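Local coordinates for N-acetylmuramoyl-l-alanine amidase (PDB 3NE8), which is probably a zinc-dependent amidase that cleaves the bond between N-acetylmuramic acid and L-alanine in peptidoglycan, in cell-wall remodelling during bacterial division, at residues A[5-10]-A[218-223]; A[33-38]-A[211-216]; A[64-69]-A[176-181]; A[69-74]-A[182-187]. One frame throughout, in Å; residues are numbered along the deposited sequence. Where two conformers were deposited one is given.

Interaction 1: A[5-10]-A[218-223]; sequences FRVVLD and YSIRQF. With ACT (acetate ion), chain E.
Phe5 and Val7 of strand 5-11 pack against Ile220 and Phe223 of helix 206-227 in a buried, mainly apolar contact. It is a helix-on-sheet layer of the alpha/beta fold of the zinc amidase family, with the helix lying across one face of the mixed sheet. The short axes pass 10.1 Å apart, and the two chain directions differ by 137°. Phe5 gives the largest share of the contact. Its CG stands opposite the backbone N (chi1 -165°), which sends the ring out from the strand toward the helix. The rings of Phe5 and Phe223 meet rim to rim at 88°, and neither covers the other's face. CZ of Phe5 comes 3.6 Å from CD2 of Phe223. Ile220 fills in next to the ring, with its CG2 4.2 Å from CD2 of Phe5, and Arg221 brings its guanidinium edge to Phe5 CB. Phe151 of helix 135-161 touches both Ile220 and Phe223. On Arg6, NH1 and NH2 each give a nearly straight hydrogen bond to one oxygen of an acetate ion, probably from the crystallisation liquor. One residue further along the strand, the methyls of Val7 and Ile220 meet tip to tip, CG2 to CG2, at 3.9 Å.

Interaction 2: A[33-38]-A[211-216]; sequences LAFARA and QMAASI
Phe35 reaches from helix 28-45 into the side of helix 206-227, where it meets Met212, Ala213 and Ile216. From CB, its CG turns opposite the backbone N (chi1 -171°), and this carries the ring across to the second helix. Along one side of the ring, CE1 lies 4.0 Å from CB of Met212. On the other side, CE2 is 4.0 Å from CD1 of Ile216. CZ, at the tip, approaches CD1 of Ile216 and the backbone N of Ala213, both at 3.8 Å, the N placed obliquely to the ring. CZ also sits 4.0 Å from both CG of Met212 and CB of Ala213. CG of Met212 and CD1 of Ile216 both lie at the ring edge, near its plane. This is helix-helix packing within one layer of the alpha/beta fold, with the short axes 9.5 Å apart and crossing at -51°. Met212 is a selenomethionine, and its SE makes an oblique Met-aromatic contact with the Phe35 ring. Ile191 touches both of these side chains, and Ile81 of strand 77-82 also touches Phe35. One turn beyond Phe35, two small residues let the backbones come close. CB of Ala38 lies 4.2 Å from CB of Ala213.

Interaction 3: A[64-69]-A[176-181]; sequences SERVKK and FQVLKA
Val67 of helix 63-72 pushes its two methyls into the loop between strands 170-174 and 186-190, and each branch has its own partner. CG1 lies opposite the backbone N (chi1 174°) and reaches Ala181, with CB at 3.8 Å. CG2 is directed to the short 3-10 turn at residues 177-178. There it rests 3.4 Å from the carbonyl O of Val178, while O of Gln177 lies 4.0 Å away. One residue earlier on the helix, Arg66 offers its aliphatic part to Val178. The chain of Arg66 is extended from CG to NE, and both CB and CD lie 4.2 Å from CG2 of Val178. The two side chains cross at a slant. Val178 holds CG1 between its backbone N and carbonyl carbon (chi1 81°), which leaves CG2 on the side facing Arg66. Leu188 of strand 186-190 also touches Val178. The contact joins a helix of the alpha/beta fold to the loop between strands 170-174 and 186-190 by van der Waals contact, with no hydrogen bond between the segments. Arg66 therefore has two roles along its length. Its aliphatic stem packs on Val178, while its charged end is satisfied by a salt bridge to Asp10 and by hydrogen bonds to the carbonyls of Leu61, Pro11 and His13, the last a zinc ligand.

Interaction 4: A[69-74]-A[182-187]; sequences KAQEFD and PDVPSV
OD2 of Asp183 accepts a hydrogen bond from NE2 of Gln71 at 2.9 Å, and the bond is almost straight, with an N-H...O angle of 177°. The donor approaches on the syn side of the carboxylate but stands 25° out of its plane. OD2 itself lies in the amide plane of Gln71. The amide and carboxylate planes are steeply turned against each other, at 74°. The other oxygen, OD1 of Asp183, takes a hydrogen bond from a water at 2.9 Å, and that water also gives a weak one to the carbonyl O of Gln71. Direct and water-mediated links thus tie Asp183 to one residue near the end of helix 63-72. The helix closes in a Schellman motif. Asp74 has positive phi, and two bonds run back into the last turn, one from its N to O of Gln71. The second segment is the loop that leads into strand 186-190 of the mixed sheet, so the contact joins a helix end to a strand entry of the alpha/beta fold. Beside the polar pair, CG of Gln71 lies 4.2 Å from CG2 of Val184, and Phe78 of the neighbouring strand 77-82 touches both Ala70 and Val184. CD of Pro182 touches the amide nitrogen NE2 of Gln71 at 3.6 Å. Within the loop, OG of Ser186 donates to O of Val184 at 2.8 Å, from well above the carbonyl plane.

In the fold
Interactions 1 and 2 share helix 206-227; their centres are about 12 Å apart, and Leu9 of one touches Ala36 of the other. Interactions 3 and 4 share helix 63-72 and Lys69, with centres about 8 Å apart. Interactions 2 and 3 lie on opposite sides of the chain's centre, about 21 Å apart between centres. Strand 5-11 connects the groups: Asp10 forms a salt bridge with Arg66, and Arg6 and Val8 meet Phe73. Along the chain, 5-10 and 218-223 enclose all the other segments, and interactions 3 and 4 alternate. Distant parts of the sequence thus close helical layers around the mixed sheet of one zinc-binding domain.

Interaction 1: A[5-10]-A[218-223]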
loop_
_atom_site.group_PDB
_atom_site.type_symbol
_atom_site.label_atom_id
_atom_site.label_comp_id
_atom_site.label_asym_id
_atom_site.label_seq_id
_atom_site.Cartn_x
_atom_site.Cartn_y
_atom_site.Cartn_z
ATOM N N PHE A 5 -13.923 3.058 10.335
ATOM C CA PHE A 5 -13.501 2.034 9.393
ATOM C C PHE A 5 -14.274 0.758 9.690
ATOM O O PHE A 5 -14.402 0.381 10.851
ATOM C CB PHE A 5 -12.001 1.787 9.559
ATOM C CG PHE A 5 -11.382 1.023 8.430
ATOM C CD1 PHE A 5 -11.188 1.631 7.206
ATOM C CD2 PHE A 5 -10.959 -0.285 8.599
ATOM C CE1 PHE A 5 -10.609 0.950 6.161
ATOM C CE2 PHE A 5 -10.377 -0.976 7.545
ATOM C CZ PHE A 5 -10.200 -0.351 6.332
ATOM N N ARG A 6 -14.782 0.090 8.658
ATOM C CA ARG A 6 -15.706 -1.024 8.849
ATOM C C ARG A 6 -15.034 -2.352 8.530
ATOM O O ARG A 6 -14.569 -2.567 7.411
ATOM C CB ARG A 6 -16.938 -0.817 7.965
ATOM C CG ARG A 6 -17.623 0.540 8.184
ATOM C CD ARG A 6 -18.791 0.767 7.233
ATOM N NE ARG A 6 -19.884 -0.166 7.487
ATOM C CZ ARG A 6 -20.736 -0.059 8.499
ATOM N NH1 ARG A 6 -20.631 0.954 9.357
ATOM N NH2 ARG A 6 -21.694 -0.959 8.650
ATOM N N VAL A 7 -14.992 -3.245 9.512
ATOM C CA VAL A 7 -14.287 -4.515 9.374
ATOM C C VAL A 7 -15.222 -5.677 9.665
ATOM O O VAL A 7 -15.933 -5.662 10.673
ATOM C CB VAL A 7 -13.113 -4.592 10.369
ATOM C CG1 VAL A 7 -12.362 -5.909 10.225
ATOM C CG2 VAL A 7 -12.173 -3.433 10.149
ATOM N N VAL A 8 -15.209 -6.690 8.799
ATOM C CA VAL A 8 -15.947 -7.912 9.050
ATOM C C VAL A 8 -14.961 -9.039 9.258
ATOM O O VAL A 8 -14.039 -9.228 8.447
ATOM C CB VAL A 8 -16.930 -8.217 7.903
ATOM C CG1 VAL A 8 -17.532 -9.621 8.060
ATOM C CG2 VAL A 8 -18.036 -7.162 7.896
ATOM N N LEU A 9 -15.132 -9.748 10.372
ATOM C CA LEU A 9 -14.326 -10.904 10.720
ATOM C C LEU A 9 -15.136 -12.164 10.491
ATOM O O LEU A 9 -16.294 -12.250 10.909
ATOM C CB LEU A 9 -13.893 -10.852 12.182
ATOM C CG LEU A 9 -13.199 -9.563 12.612
ATOM C CD1 LEU A 9 -12.834 -9.603 14.087
ATOM C CD2 LEU A 9 -11.964 -9.283 11.772
ATOM N N ASP A 10 -14.516 -13.147 9.851
ATOM C CA ASP A 10 -15.162 -14.405 9.529
ATOM C C ASP A 10 -14.484 -15.551 10.262
ATOM O O ASP A 10 -13.423 -16.025 9.849
ATOM C CB ASP A 10 -15.082 -14.655 8.018
ATOM C CG ASP A 10 -15.616 -16.013 7.630
ATOM O OD1 ASP A 10 -16.732 -16.340 8.086
ATOM O OD2 ASP A 10 -14.926 -16.767 6.902
ATOM N N TYR A 218 -3.501 -3.512 15.219
ATOM C CA TYR A 218 -2.605 -2.423 14.860
ATOM C C TYR A 218 -2.485 -2.311 13.342
ATOM O O TYR A 218 -2.542 -1.206 12.785
ATOM C CB TYR A 218 -1.235 -2.642 15.509
ATOM C CG TYR A 218 -0.227 -1.554 15.212
ATOM C CD1 TYR A 218 -0.355 -0.287 15.766
ATOM C CD2 TYR A 218 0.854 -1.797 14.381
ATOM C CE1 TYR A 218 0.572 0.712 15.494
ATOM C CE2 TYR A 218 1.792 -0.804 14.107
ATOM C CZ TYR A 218 1.638 0.441 14.663
ATOM O OH TYR A 218 2.575 1.412 14.381
ATOM N N SER A 219 -2.320 -3.443 12.667
ATOM C CA SER A 219 -2.251 -3.442 11.212
ATOM C C SER A 219 -3.512 -2.868 10.598
ATOM O O SER A 219 -3.447 -2.135 9.610
ATOM C CB SER A 219 -2.011 -4.845 10.664
ATOM O OG SER A 219 -0.731 -5.304 11.068
ATOM N N ILE A 220 -4.665 -3.217 11.168
ATOM C CA ILE A 220 -5.936 -2.684 10.691
ATOM C C ILE A 220 -6.010 -1.172 10.855
ATOM O O ILE A 220 -6.448 -0.456 9.944
ATOM C CB ILE A 220 -7.131 -3.382 11.377
ATOM C CG1 ILE A 220 -7.206 -4.838 10.912
ATOM C CG2 ILE A 220 -8.430 -2.626 11.084
ATOM C CD1 ILE A 220 -8.171 -5.690 11.725
ATOM N N ARG A 221 -5.575 -0.655 11.993
ATOM C CA ARG A 221 -5.542 0.790 12.206
ATOM C C ARG A 221 -4.667 1.494 11.165
ATOM O O ARG A 221 -5.025 2.555 10.642
ATOM C CB ARG A 221 -5.050 1.107 13.618
ATOM C CG ARG A 221 -5.910 0.497 14.717
ATOM C CD ARG A 221 -7.062 1.408 15.118
ATOM N NE ARG A 221 -7.989 1.661 14.020
ATOM C CZ ARG A 221 -8.435 2.867 13.686
ATOM N NH1 ARG A 221 -8.038 3.934 14.366
ATOM N NH2 ARG A 221 -9.280 3.006 12.674
ATOM N N GLN A 222 -3.510 0.910 10.863
ATOM C CA GLN A 222 -2.624 1.495 9.856
ATOM C C GLN A 222 -3.279 1.463 8.478
ATOM O O GLN A 222 -3.198 2.419 7.713
ATOM C CB GLN A 222 -1.299 0.743 9.827
ATOM C CG GLN A 222 -0.427 0.980 11.048
ATOM C CD GLN A 222 0.907 0.286 10.928
ATOM O OE1 GLN A 222 0.990 -0.838 10.434
ATOM N NE2 GLN A 222 1.968 0.958 11.372
ATOM N N PHE A 223 -3.942 0.362 8.167
ATOM C CA PHE A 223 -4.643 0.222 6.900
ATOM C C PHE A 223 -5.788 1.231 6.783
ATOM O O PHE A 223 -5.985 1.834 5.724
ATOM C CB PHE A 223 -5.145 -1.216 6.790
ATOM C CG PHE A 223 -5.792 -1.564 5.480
ATOM C CD1 PHE A 223 -5.049 -1.608 4.306
ATOM C CD2 PHE A 223 -7.132 -1.915 5.438
ATOM C CE1 PHE A 223 -5.644 -1.978 3.109
ATOM C CE2 PHE A 223 -7.735 -2.279 4.248
ATOM C CZ PHE A 223 -6.988 -2.310 3.076
HETATM C C ACT E . -23.324 0.351 11.587
HETATM O O ACT E . -22.578 1.274 11.186
HETATM O OXT ACT E . -23.241 -0.739 10.986
HETATM C CH3 ACT E . -24.277 0.541 12.731
#

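Interaction 2: A[33-38]-A[211-216]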
loop_
_atom_site.group_PDB
_atom_site.type_symbol
_atom_site.label_atom_id
_atom_site.label_comp_id
_atom_site.label_asym_id
_atom_site.label_seq_id
_atom_site.Cartn_x
_atom_site.Cartn_y
_atom_site.Cartn_z
ATOM N N LEU A 33 -13.532 -18.801 16.278
ATOM C CA LEU A 33 -14.520 -17.937 16.923
ATOM C C LEU A 33 -13.878 -17.203 18.099
ATOM O O LEU A 33 -14.076 -15.995 18.261
ATOM C CB LEU A 33 -15.749 -18.741 17.356
ATOM C CG LEU A 33 -16.889 -17.966 18.019
ATOM C CD1 LEU A 33 -17.430 -16.883 17.096
ATOM C CD2 LEU A 33 -18.004 -18.915 18.426
ATOM N N ALA A 34 -13.091 -17.919 18.905
ATOM C CA ALA A 34 -12.437 -17.292 20.052
ATOM C C ALA A 34 -11.466 -16.217 19.575
ATOM O O ALA A 34 -11.343 -15.143 20.167
ATOM C CB ALA A 34 -11.709 -18.336 20.901
ATOM N N PHE A 35 -10.722 -16.519 18.519
ATOM C CA PHE A 35 -9.780 -15.544 17.986
ATOM C C PHE A 35 -10.510 -14.320 17.433
ATOM O O PHE A 35 -10.087 -13.181 17.658
ATOM C CB PHE A 35 -8.875 -16.159 16.920
ATOM C CG PHE A 35 -7.755 -15.243 16.516
ATOM C CD1 PHE A 35 -6.560 -15.251 17.218
ATOM C CD2 PHE A 35 -7.926 -14.327 15.492
ATOM C CE1 PHE A 35 -5.531 -14.388 16.874
ATOM C CE2 PHE A 35 -6.896 -13.454 15.148
ATOM C CZ PHE A 35 -5.704 -13.492 15.845
ATOM N N ALA A 36 -11.583 -14.547 16.684
ATOM C CA ALA A 36 -12.366 -13.444 16.140
ATOM C C ALA A 36 -12.885 -12.549 17.257
ATOM O O ALA A 36 -12.865 -11.318 17.127
ATOM C CB ALA A 36 -13.519 -13.963 15.290
ATOM N N ARG A 37 -13.365 -13.157 18.338
ATOM C CA ARG A 37 -13.859 -12.383 19.473
ATOM C C ARG A 37 -12.730 -11.555 20.112
ATOM O O ARG A 37 -12.939 -10.408 20.518
ATOM C CB ARG A 37 -14.545 -13.315 20.475
ATOM C CG ARG A 37 -15.865 -13.845 19.946
ATOM C CD ARG A 37 -16.402 -14.988 20.769
ATOM N NE ARG A 37 -17.796 -15.274 20.422
ATOM C CZ ARG A 37 -18.502 -16.292 20.905
ATOM N NH1 ARG A 37 -17.927 -17.186 21.704
ATOM N NH2 ARG A 37 -19.782 -16.428 20.564
ATOM N N ALA A 38 -11.533 -12.135 20.200
ATOM C CA ALA A 38 -10.395 -11.402 20.753
ATOM C C ALA A 38 -10.000 -10.226 19.856
ATOM O O ALA A 38 -9.682 -9.139 20.343
ATOM C CB ALA A 38 -9.212 -12.338 20.950
ATOM N N GLN A 211 -2.192 -11.579 21.981
ATOM C CA GLN A 211 -1.040 -10.849 21.459
ATOM C C GLN A 211 -1.061 -10.797 19.934
ATOM O O GLN A 211 -0.759 -9.762 19.331
ATOM C CB GLN A 211 0.257 -11.466 21.974
ATOM C CG GLN A 211 0.435 -11.239 23.476
ATOM C CD GLN A 211 1.545 -12.069 24.088
ATOM O OE1 GLN A 211 2.248 -12.801 23.394
ATOM N NE2 GLN A 211 1.706 -11.958 25.402
HETATM N N MSE A 212 -1.443 -11.895 19.295
HETATM C CA MSE A 212 -1.538 -11.888 17.846
HETATM C C MSE A 212 -2.679 -10.995 17.385
HETATM O O MSE A 212 -2.535 -10.250 16.411
HETATM C CB MSE A 212 -1.688 -13.301 17.278
HETATM C CG MSE A 212 -1.739 -13.313 15.763
HETATM SE SE MSE A 212 -1.640 -15.110 15.010
HETATM C CE MSE A 212 -1.944 -14.672 13.147
ATOM N N ALA A 213 -3.818 -11.078 18.067
ATOM C CA ALA A 213 -4.944 -10.221 17.736
ATOM C C ALA A 213 -4.574 -8.745 17.869
ATOM O O ALA A 213 -4.980 -7.925 17.047
ATOM C CB ALA A 213 -6.148 -10.571 18.615
ATOM N N ALA A 214 -3.803 -8.404 18.897
ATOM C CA ALA A 214 -3.385 -7.019 19.093
ATOM C C ALA A 214 -2.545 -6.525 17.919
ATOM O O ALA A 214 -2.682 -5.371 17.485
ATOM C CB ALA A 214 -2.628 -6.861 20.391
ATOM N N SER A 215 -1.674 -7.389 17.399
ATOM C CA SER A 215 -0.841 -7.025 16.261
ATOM C C SER A 215 -1.708 -6.812 15.022
ATOM O O SER A 215 -1.538 -5.842 14.276
ATOM C CB SER A 215 0.190 -8.121 16.007
ATOM O OG SER A 215 0.989 -7.807 14.875
ATOM N N ILE A 216 -2.644 -7.723 14.782
ATOM C CA ILE A 216 -3.542 -7.554 13.646
ATOM C C ILE A 216 -4.374 -6.281 13.777
ATOM O O ILE A 216 -4.572 -5.560 12.796
ATOM C CB ILE A 216 -4.414 -8.804 13.430
ATOM C CG1 ILE A 216 -3.516 -10.004 13.120
ATOM C CG2 ILE A 216 -5.435 -8.577 12.318
ATOM C CD1 ILE A 216 -4.222 -11.314 13.087
#

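Interaction 3: A[64-69]-A[176-181]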
loop_
_atom_site.group_PDB
_atom_site.type_symbol
_atom_site.label_atom_id
_atom_site.label_comp_id
_atom_site.label_asym_id
_atom_site.label_seq_id
_atom_site.Cartn_x
_atom_site.Cartn_y
_atom_site.Cartn_z
ATOM N N SER A 64 -20.196 -18.428 0.411
ATOM C CA SER A 64 -20.851 -17.315 -0.258
ATOM C C SER A 64 -21.658 -16.451 0.705
ATOM O O SER A 64 -21.819 -15.241 0.483
ATOM C CB SER A 64 -21.752 -17.822 -1.382
ATOM O OG SER A 64 -22.796 -18.627 -0.853
ATOM N N GLU A 65 -22.200 -17.058 1.757
ATOM C CA GLU A 65 -22.958 -16.297 2.736
ATOM C C GLU A 65 -22.028 -15.407 3.565
ATOM O O GLU A 65 -22.405 -14.304 3.952
ATOM C CB GLU A 65 -23.761 -17.228 3.642
ATOM C CG GLU A 65 -24.834 -16.527 4.441
ATOM C CD GLU A 65 -26.015 -16.095 3.585
ATOM O OE1 GLU A 65 -26.125 -16.566 2.433
ATOM O OE2 GLU A 65 -26.836 -15.288 4.066
ATOM N N ARG A 66 -20.818 -15.884 3.835
ATOM C CA ARG A 66 -19.837 -15.079 4.557
ATOM C C ARG A 66 -19.457 -13.846 3.728
ATOM O O ARG A 66 -19.404 -12.726 4.247
ATOM C CB ARG A 66 -18.621 -15.946 4.892
ATOM C CG ARG A 66 -18.981 -17.146 5.776
ATOM C CD ARG A 66 -17.877 -18.177 5.789
ATOM N NE ARG A 66 -18.290 -19.437 6.406
ATOM C CZ ARG A 66 -17.964 -19.819 7.638
ATOM N NH1 ARG A 66 -17.230 -19.032 8.422
ATOM N NH2 ARG A 66 -18.396 -20.988 8.100
ATOM N N VAL A 67 -19.228 -14.053 2.436
ATOM C CA VAL A 67 -18.910 -12.943 1.528
ATOM C C VAL A 67 -20.073 -11.956 1.461
ATOM O O VAL A 67 -19.877 -10.735 1.534
ATOM C CB VAL A 67 -18.556 -13.471 0.132
ATOM C CG1 VAL A 67 -18.376 -12.322 -0.860
ATOM C CG2 VAL A 67 -17.290 -14.311 0.186
ATOM N N LYS A 68 -21.288 -12.472 1.345
ATOM C CA LYS A 68 -22.471 -11.625 1.273
ATOM C C LYS A 68 -22.603 -10.753 2.522
ATOM O O LYS A 68 -22.969 -9.584 2.441
ATOM C CB LYS A 68 -23.712 -12.496 1.079
ATOM C CG LYS A 68 -25.039 -11.755 1.071
ATOM C CD LYS A 68 -26.169 -12.713 0.699
ATOM C CE LYS A 68 -27.541 -12.110 0.962
ATOM N NZ LYS A 68 -27.872 -12.089 2.415
ATOM N N LYS A 69 -22.304 -11.322 3.684
ATOM C CA LYS A 69 -22.390 -10.556 4.925
ATOM C C LYS A 69 -21.400 -9.392 4.930
ATOM O O LYS A 69 -21.728 -8.299 5.386
ATOM C CB LYS A 69 -22.194 -11.468 6.141
ATOM C CG LYS A 69 -23.376 -12.403 6.397
ATOM C CD LYS A 69 -23.066 -13.390 7.520
ATOM C CE LYS A 69 -24.241 -14.320 7.818
ATOM N NZ LYS A 69 -25.467 -13.576 8.215
ATOM N N PHE A 176 -9.172 -19.184 -3.035
ATOM C CA PHE A 176 -10.089 -19.341 -1.901
ATOM C C PHE A 176 -11.431 -18.661 -2.193
ATOM O O PHE A 176 -11.485 -17.442 -2.398
ATOM C CB PHE A 176 -9.490 -18.707 -0.643
ATOM C CG PHE A 176 -8.300 -19.437 -0.090
ATOM C CD1 PHE A 176 -8.466 -20.507 0.768
ATOM C CD2 PHE A 176 -7.012 -19.036 -0.413
ATOM C CE1 PHE A 176 -7.363 -21.177 1.288
ATOM C CE2 PHE A 176 -5.912 -19.697 0.103
ATOM C CZ PHE A 176 -6.083 -20.762 0.953
ATOM N N GLN A 177 -12.511 -19.436 -2.196
ATOM C CA GLN A 177 -13.822 -18.876 -2.504
ATOM C C GLN A 177 -14.291 -17.831 -1.491
ATOM O O GLN A 177 -15.060 -16.933 -1.833
ATOM C CB GLN A 177 -14.867 -19.989 -2.648
ATOM C CG GLN A 177 -14.600 -20.929 -3.811
ATOM C CD GLN A 177 -14.309 -20.188 -5.098
ATOM O OE1 GLN A 177 -15.211 -19.638 -5.732
ATOM N NE2 GLN A 177 -13.041 -20.165 -5.493
ATOM N N VAL A 178 -13.814 -17.918 -0.256
ATOM C CA VAL A 178 -14.245 -16.946 0.744
ATOM C C VAL A 178 -13.616 -15.569 0.503
ATOM O O VAL A 178 -14.042 -14.578 1.110
ATOM C CB VAL A 178 -13.978 -17.447 2.181
ATOM C CG1 VAL A 178 -12.525 -17.217 2.591
ATOM C CG2 VAL A 178 -14.933 -16.777 3.166
ATOM N N LEU A 179 -12.632 -15.505 -0.399
ATOM C CA LEU A 179 -11.944 -14.253 -0.709
ATOM C C LEU A 179 -12.437 -13.612 -2.011
ATOM O O LEU A 179 -11.778 -12.719 -2.545
ATOM C CB LEU A 179 -10.425 -14.478 -0.768
ATOM C CG LEU A 179 -9.764 -15.055 0.489
ATOM C CD1 LEU A 179 -8.247 -15.151 0.314
ATOM C CD2 LEU A 179 -10.127 -14.225 1.727
ATOM N N LYS A 180 -13.598 -14.044 -2.502
ATOM C CA LYS A 180 -14.098 -13.633 -3.816
ATOM C C LYS A 180 -14.845 -12.299 -3.888
ATOM O O LYS A 180 -15.293 -11.925 -4.972
ATOM C CB LYS A 180 -15.008 -14.726 -4.391
ATOM C CG LYS A 180 -14.298 -16.016 -4.748
ATOM C CD LYS A 180 -13.768 -15.989 -6.167
ATOM C CE LYS A 180 -13.097 -17.306 -6.514
ATOM N NZ LYS A 180 -12.640 -17.348 -7.929
ATOM N N ALA A 181 -14.996 -11.569 -2.785
ATOM C CA ALA A 181 -15.700 -10.282 -2.876
ATOM C C ALA A 181 -14.978 -9.378 -3.886
ATOM O O ALA A 181 -13.790 -9.106 -3.724
ATOM C CB ALA A 181 -15.762 -9.594 -1.521
#

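Interaction 4: A[69-74]-A[182-187]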
loop_
_atom_site.group_PDB
_atom_site.type_symbol
_atom_site.label_atom_id
_atom_site.label_comp_id
_atom_site.label_asym_id
_atom_site.label_seq_id
_atom_site.Cartn_x
_atom_site.Cartn_y
_atom_site.Cartn_z
ATOM N N LYS A 69 -22.304 -11.322 3.684
ATOM C CA LYS A 69 -22.390 -10.556 4.925
ATOM C C LYS A 69 -21.400 -9.392 4.930
ATOM O O LYS A 69 -21.728 -8.299 5.386
ATOM C CB LYS A 69 -22.194 -11.468 6.141
ATOM C CG LYS A 69 -23.376 -12.403 6.397
ATOM C CD LYS A 69 -23.066 -13.390 7.520
ATOM C CE LYS A 69 -24.241 -14.320 7.818
ATOM N NZ LYS A 69 -25.467 -13.576 8.215
ATOM N N ALA A 70 -20.200 -9.610 4.405
ATOM C CA ALA A 70 -19.217 -8.539 4.313
ATOM C C ALA A 70 -19.742 -7.412 3.417
ATOM O O ALA A 70 -19.609 -6.237 3.752
ATOM C CB ALA A 70 -17.897 -9.083 3.782
ATOM N N GLN A 71 -20.328 -7.774 2.283
ATOM C CA GLN A 71 -20.868 -6.786 1.357
ATOM C C GLN A 71 -22.074 -6.055 1.936
ATOM O O GLN A 71 -22.200 -4.845 1.784
ATOM C CB GLN A 71 -21.229 -7.450 0.031
ATOM C CG GLN A 71 -20.024 -8.010 -0.702
ATOM C CD GLN A 71 -20.414 -8.818 -1.907
ATOM O OE1 GLN A 71 -21.291 -9.677 -1.834
ATOM N NE2 GLN A 71 -19.770 -8.547 -3.034
ATOM N N GLU A 72 -22.966 -6.784 2.594
ATOM C CA GLU A 72 -24.145 -6.183 3.210
ATOM C C GLU A 72 -23.768 -5.155 4.274
ATOM O O GLU A 72 -24.489 -4.176 4.494
ATOM C CB GLU A 72 -25.042 -7.271 3.811
ATOM C CG GLU A 72 -25.733 -8.131 2.763
ATOM C CD GLU A 72 -26.440 -9.340 3.355
ATOM O OE1 GLU A 72 -27.341 -9.881 2.681
ATOM O OE2 GLU A 72 -26.097 -9.752 4.485
ATOM N N PHE A 73 -22.632 -5.383 4.932
ATOM C CA PHE A 73 -22.144 -4.494 5.987
ATOM C C PHE A 73 -21.410 -3.282 5.405
ATOM O O PHE A 73 -20.978 -2.402 6.153
ATOM C CB PHE A 73 -21.186 -5.274 6.905
ATOM C CG PHE A 73 -20.909 -4.608 8.233
ATOM C CD1 PHE A 73 -21.902 -4.519 9.189
ATOM C CD2 PHE A 73 -19.646 -4.127 8.544
ATOM C CE1 PHE A 73 -21.655 -3.921 10.424
ATOM C CE2 PHE A 73 -19.392 -3.545 9.778
ATOM C CZ PHE A 73 -20.398 -3.442 10.715
ATOM N N ASP A 74 -21.225 -3.237 4.087
ATOM C CA ASP A 74 -20.383 -2.210 3.472
ATOM C C ASP A 74 -18.985 -2.229 4.089
ATOM O O ASP A 74 -18.417 -1.189 4.425
ATOM C CB ASP A 74 -21.025 -0.821 3.584
ATOM C CG ASP A 74 -22.212 -0.650 2.658
ATOM O OD1 ASP A 74 -22.306 -1.391 1.653
ATOM O OD2 ASP A 74 -23.054 0.225 2.930
ATOM N N PRO A 182 -15.679 -8.896 -4.925
ATOM C CA PRO A 182 -14.979 -8.046 -5.901
ATOM C C PRO A 182 -14.716 -6.642 -5.363
ATOM O O PRO A 182 -13.878 -5.910 -5.906
ATOM C CB PRO A 182 -15.970 -7.969 -7.070
ATOM C CG PRO A 182 -17.310 -8.197 -6.440
ATOM C CD PRO A 182 -17.046 -9.226 -5.359
ATOM N N ASP A 183 -15.432 -6.287 -4.297
ATOM C CA ASP A 183 -15.517 -4.913 -3.805
ATOM C C ASP A 183 -15.107 -4.732 -2.343
ATOM O O ASP A 183 -15.244 -3.643 -1.789
ATOM C CB ASP A 183 -16.943 -4.365 -4.009
ATOM C CG ASP A 183 -18.021 -5.213 -3.325
ATOM O OD1 ASP A 183 -19.111 -4.656 -3.056
ATOM O OD2 ASP A 183 -17.798 -6.410 -3.071
ATOM N N VAL A 184 -14.612 -5.796 -1.717
ATOM C CA VAL A 184 -14.153 -5.713 -0.333
ATOM C C VAL A 184 -12.772 -6.350 -0.233
ATOM O O VAL A 184 -12.625 -7.536 -0.508
ATOM C CB VAL A 184 -15.108 -6.449 0.648
ATOM C CG1 VAL A 184 -14.605 -6.304 2.071
ATOM C CG2 VAL A 184 -16.538 -5.954 0.508
ATOM N N PRO A 185 -11.755 -5.569 0.163
ATOM C CA PRO A 185 -10.422 -6.157 0.343
ATOM C C PRO A 185 -10.525 -7.319 1.320
ATOM O O PRO A 185 -11.169 -7.158 2.368
ATOM C CB PRO A 185 -9.608 -4.996 0.934
ATOM C CG PRO A 185 -10.292 -3.772 0.389
ATOM C CD PRO A 185 -11.762 -4.115 0.411
ATOM N N SER A 186 -9.916 -8.459 0.996
ATOM C CA SER A 186 -10.128 -9.698 1.738
ATOM C C SER A 186 -8.837 -10.473 1.890
ATOM O O SER A 186 -8.084 -10.639 0.910
ATOM C CB SER A 186 -11.142 -10.591 0.998
ATOM O OG SER A 186 -12.413 -9.968 0.878
ATOM N N VAL A 187 -8.591 -10.976 3.100
ATOM C CA VAL A 187 -7.487 -11.892 3.328
ATOM C C VAL A 187 -7.959 -13.057 4.182
ATOM O O VAL A 187 -8.946 -12.943 4.928
ATOM C CB VAL A 187 -6.274 -11.209 4.024
ATOM C CG1 VAL A 187 -5.756 -10.034 3.198
ATOM C CG2 VAL A 187 -6.615 -10.771 5.449
HETATM O O HOH W 1 -19.763 -3.987 -0.302
#